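Local coordinates for Cbs-cp12 (Microcystis aeruginosa PCC 7806, PDB 5NMU), which fuses a pair of CBS domains to a CP12 domain, assembles as a hexamer and probably takes part in redox regulation of photosynthesis, at residues 50-55 and 103-108. Residues are numbered along the deposited sequence; the frame is centred on the assembly and turned at random.
Sequences YGIVTE and IRRAPV
Glu-55 OE2 accepts a hydrogen bond from a water and also lies near the Arg-105 guanidinium. The water O donates to Glu-55 OE2 at 2.8 Å and accepts from Arg-105 NH2 at 2.9 Å. It lies at the guanidinium edge, in its plane. The direct salt bridge, Glu-55 OE2 to Arg-105 NH2 at 3.6 Å, is charge attraction alone. The carboxylate and guanidinium planes stand 72° apart, and no N-H of Arg-105 points at OE2. The water thus supplies the hydrogen-bonded link that the direct pair lacks. The other carboxylate oxygen, OE1, bonds Ser-121 OG of the second subunit, which helps fix the rotation of the group.

Methyl contacts continue the interface. Thr-54 CG2 packs 3.9 Å from Arg-105 CD and also lies at the guanidinium edge. This methyl is anti to the carbonyl carbon, while OG1 makes a weak N-cap bond to Thr-56 N at the start of helix 55-63. Ile-52 reaches across with CD1, 3.9 Å from Arg-105 O and 4.2 Å from Pro-107 CD. Its CG1 branch is anti to the backbone N (chi1 -170°), which carries CD1 over to the other strand.

No hydrogen bond directly joins the segments. The axes of strands 51-54 and 105-108 come within 7.6 Å, their N-to-C directions 143° apart, and the strands belong to different sheets. The contact therefore joins the two CBS motifs of the tandem pair through side chains. Ile-40 of strand 38-41 touches both Ile-52 and Pro-107, Leu-114 of strand 113-119 backs Pro-107, and Phe-98 of helix 91-101 packs against Ala-106.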
ATOM      1  N   TYR A  50     -23.848  -9.031  -1.698  1.00 38.46           N
ATOM      2  CA  TYR A  50     -23.401  -9.453  -0.392  1.00 38.73           C
ATOM      3  C   TYR A  50     -22.354  -8.497   0.156  1.00 37.17           C
ATOM      4  O   TYR A  50     -21.686  -7.809  -0.578  1.00 35.97           O
ATOM      5  CB  TYR A  50     -22.847 -10.898  -0.405  1.00 39.00           C
ATOM      6  CG  TYR A  50     -23.951 -11.926  -0.493  1.00 40.43           C
ATOM      7  CD1 TYR A  50     -24.448 -12.328  -1.731  1.00 41.29           C
ATOM      8  CD2 TYR A  50     -24.519 -12.446   0.647  1.00 41.09           C
ATOM      9  CE1 TYR A  50     -25.464 -13.262  -1.825  1.00 42.82           C
ATOM     10  CE2 TYR A  50     -25.570 -13.351   0.577  1.00 42.83           C
ATOM     11  CZ  TYR A  50     -26.028 -13.765  -0.666  1.00 42.75           C
ATOM     12  OH  TYR A  50     -27.030 -14.671  -0.729  1.00 42.46           O
ATOM     13  N   GLY A  51     -22.254  -8.463   1.468  1.00 36.18           N
ATOM     14  CA  GLY A  51     -21.215  -7.685   2.129  1.00 35.21           C
ATOM     15  C   GLY A  51     -20.623  -8.550   3.201  1.00 33.60           C
ATOM     16  O   GLY A  51     -21.128  -9.647   3.447  1.00 33.05           O
ATOM     17  N   ILE A  52     -19.551  -8.072   3.805  1.00 32.57           N
ATOM     18  CA  ILE A  52     -18.866  -8.779   4.866  1.00 32.74           C
ATOM     19  C   ILE A  52     -18.309  -7.753   5.860  1.00 32.43           C
ATOM     20  O   ILE A  52     -17.859  -6.676   5.477  1.00 31.84           O
ATOM     21  CB  ILE A  52     -17.741  -9.720   4.326  1.00 32.60           C
ATOM     22  CG1 ILE A  52     -17.194 -10.647   5.462  1.00 32.90           C
ATOM     23  CG2 ILE A  52     -16.609  -8.908   3.674  1.00 32.47           C
ATOM     24  CD1 ILE A  52     -16.405 -11.825   4.925  1.00 32.30           C
ATOM     25  N   VAL A  53     -18.360  -8.125   7.133  1.00 34.21           N
ATOM     26  CA  VAL A  53     -17.695  -7.422   8.218  1.00 34.82           C
ATOM     27  C   VAL A  53     -16.870  -8.464   8.998  1.00 34.42           C
ATOM     28  O   VAL A  53     -17.365  -9.594   9.295  1.00 34.16           O
ATOM     29  CB  VAL A  53     -18.702  -6.611   9.072  1.00 35.67           C
ATOM     30  CG1 VAL A  53     -19.763  -7.446   9.733  1.00 36.48           C
ATOM     31  CG2 VAL A  53     -17.956  -5.824  10.119  1.00 37.21           C
ATOM     32  N   THR A  54     -15.612  -8.104   9.239  1.00 33.57           N
ATOM     33  CA  THR A  54     -14.614  -9.019   9.806  1.00 33.08           C
ATOM     34  C   THR A  54     -14.106  -8.550  11.114  1.00 33.68           C
ATOM     35  O   THR A  54     -14.266  -7.366  11.460  1.00 33.87           O
ATOM     36  CB  THR A  54     -13.370  -9.159   8.923  1.00 32.36           C
ATOM     37  OG1 THR A  54     -12.590  -7.949   8.938  1.00 31.09           O
ATOM     38  CG2 THR A  54     -13.773  -9.543   7.484  1.00 31.78           C
ATOM     39  N   GLU A  55     -13.474  -9.468  11.839  1.00 33.52           N
ATOM     40  CA  GLU A  55     -12.743  -9.111  13.066  1.00 34.33           C
ATOM     41  C   GLU A  55     -11.784  -7.926  12.917  1.00 34.71           C
ATOM     42  O   GLU A  55     -11.644  -7.117  13.850  1.00 35.96           O
ATOM     43  CB  GLU A  55     -12.004 -10.315  13.639  1.00 34.52           C
ATOM     44  CG  GLU A  55     -10.928 -10.900  12.721  1.00 35.32           C
ATOM     45  CD  GLU A  55     -10.204 -12.063  13.346  1.00 37.15           C
ATOM     46  OE1 GLU A  55     -10.579 -12.422  14.447  1.00 38.14           O
ATOM     47  OE2 GLU A  55      -9.265 -12.638  12.719  1.00 41.50           O
ATOM     48  N   ILE A 103      -7.285 -10.036   1.338  1.00 33.67           N
ATOM     49  CA  ILE A 103      -8.321 -10.338   2.309  1.00 33.66           C
ATOM     50  C   ILE A 103      -8.000 -11.662   2.935  1.00 32.29           C
ATOM     51  O   ILE A 103      -7.135 -12.375   2.443  1.00 31.64           O
ATOM     52  CB  ILE A 103      -9.734 -10.415   1.711  1.00 34.63           C
ATOM     53  CG1 ILE A 103      -9.784 -11.479   0.608  1.00 34.16           C
ATOM     54  CG2 ILE A 103     -10.162  -9.013   1.233  1.00 35.85           C
ATOM     55  CD1 ILE A 103     -11.161 -11.628   0.002  1.00 35.15           C
ATOM     56  N   ARG A 104      -8.684 -11.981   4.019  1.00 31.70           N
ATOM     57  CA  ARG A 104      -8.453 -13.231   4.748  1.00 32.09           C
ATOM     58  C   ARG A 104      -9.693 -14.100   4.784  1.00 31.41           C
ATOM     59  O   ARG A 104      -9.627 -15.227   5.303  1.00 32.13           O
ATOM     60  CB  ARG A 104      -7.946 -12.926   6.154  1.00 33.39           C
ATOM     61  CG  ARG A 104      -6.534 -12.323   6.081  1.00 36.40           C
ATOM     62  CD  ARG A 104      -6.202 -11.430   7.216  1.00 38.03           C
ATOM     63  NE  ARG A 104      -7.170 -10.322   7.386  1.00 38.59           N
ATOM     64  CZ  ARG A 104      -7.102  -9.121   6.844  1.00 37.30           C
ATOM     65  NH1 ARG A 104      -6.102  -8.784   6.052  1.00 37.38           N
ATOM     66  NH2 ARG A 104      -8.064  -8.248   7.118  1.00 37.57           N
ATOM     67  N   ARG A 105     -10.774 -13.656   4.151  1.00 31.29           N
ATOM     68  CA  ARG A 105     -12.112 -14.180   4.453  1.00 33.57           C
ATOM     69  C   ARG A 105     -13.128 -13.742   3.374  1.00 32.32           C
ATOM     70  O   ARG A 105     -13.098 -12.588   2.969  1.00 31.72           O
ATOM     71  CB  ARG A 105     -12.458 -13.434   5.776  1.00 37.16           C
ATOM     72  CG  ARG A 105     -13.223 -14.135   6.727  1.00 39.64           C
ATOM     73  CD  ARG A 105     -13.174 -13.342   8.039  1.00 38.95           C
ATOM     74  NE  ARG A 105     -11.846 -13.366   8.598  1.00 40.29           N
ATOM     75  CZ  ARG A 105     -11.249 -14.396   9.176  1.00 39.00           C
ATOM     76  NH1 ARG A 105     -11.848 -15.534   9.275  1.00 40.88           N
ATOM     77  NH2 ARG A 105     -10.012 -14.276   9.629  1.00 37.83           N
ATOM     78  N   ALA A 106     -14.014 -14.626   2.909  1.00 32.65           N
ATOM     79  CA  ALA A 106     -15.024 -14.266   1.872  1.00 32.41           C
ATOM     80  C   ALA A 106     -16.259 -15.150   1.961  1.00 32.72           C
ATOM     81  O   ALA A 106     -16.162 -16.311   2.345  1.00 32.87           O
ATOM     82  CB  ALA A 106     -14.424 -14.329   0.482  1.00 31.81           C
ATOM     83  N   PRO A 107     -17.434 -14.594   1.654  1.00 33.49           N
ATOM     84  CA  PRO A 107     -18.595 -15.522   1.543  1.00 34.09           C
ATOM     85  C   PRO A 107     -18.366 -16.446   0.351  1.00 33.97           C
ATOM     86  O   PRO A 107     -17.769 -16.013  -0.645  1.00 34.21           O
ATOM     87  CB  PRO A 107     -19.779 -14.601   1.245  1.00 33.76           C
ATOM     88  CG  PRO A 107     -19.152 -13.428   0.567  1.00 34.13           C
ATOM     89  CD  PRO A 107     -17.794 -13.218   1.259  1.00 33.14           C
ATOM     90  N   VAL A 108     -18.800 -17.688   0.509  1.00 34.28           N
ATOM     91  CA  VAL A 108     -19.001 -18.622  -0.581  1.00 34.66           C
ATOM     92  C   VAL A 108     -20.413 -18.485  -1.141  1.00 36.05           C
ATOM     93  O   VAL A 108     -21.376 -18.771  -0.464  1.00 37.45           O
ATOM     94  CB  VAL A 108     -18.725 -20.072  -0.206  1.00 34.67           C
ATOM     95  CG1 VAL A 108     -18.980 -21.005  -1.427  1.00 35.14           C
ATOM     96  CG2 VAL A 108     -17.290 -20.221   0.268  1.00 33.89           C
TER
HETATM   97  O   HOH W   1      -7.959 -12.286  10.278  1.00 36.27           O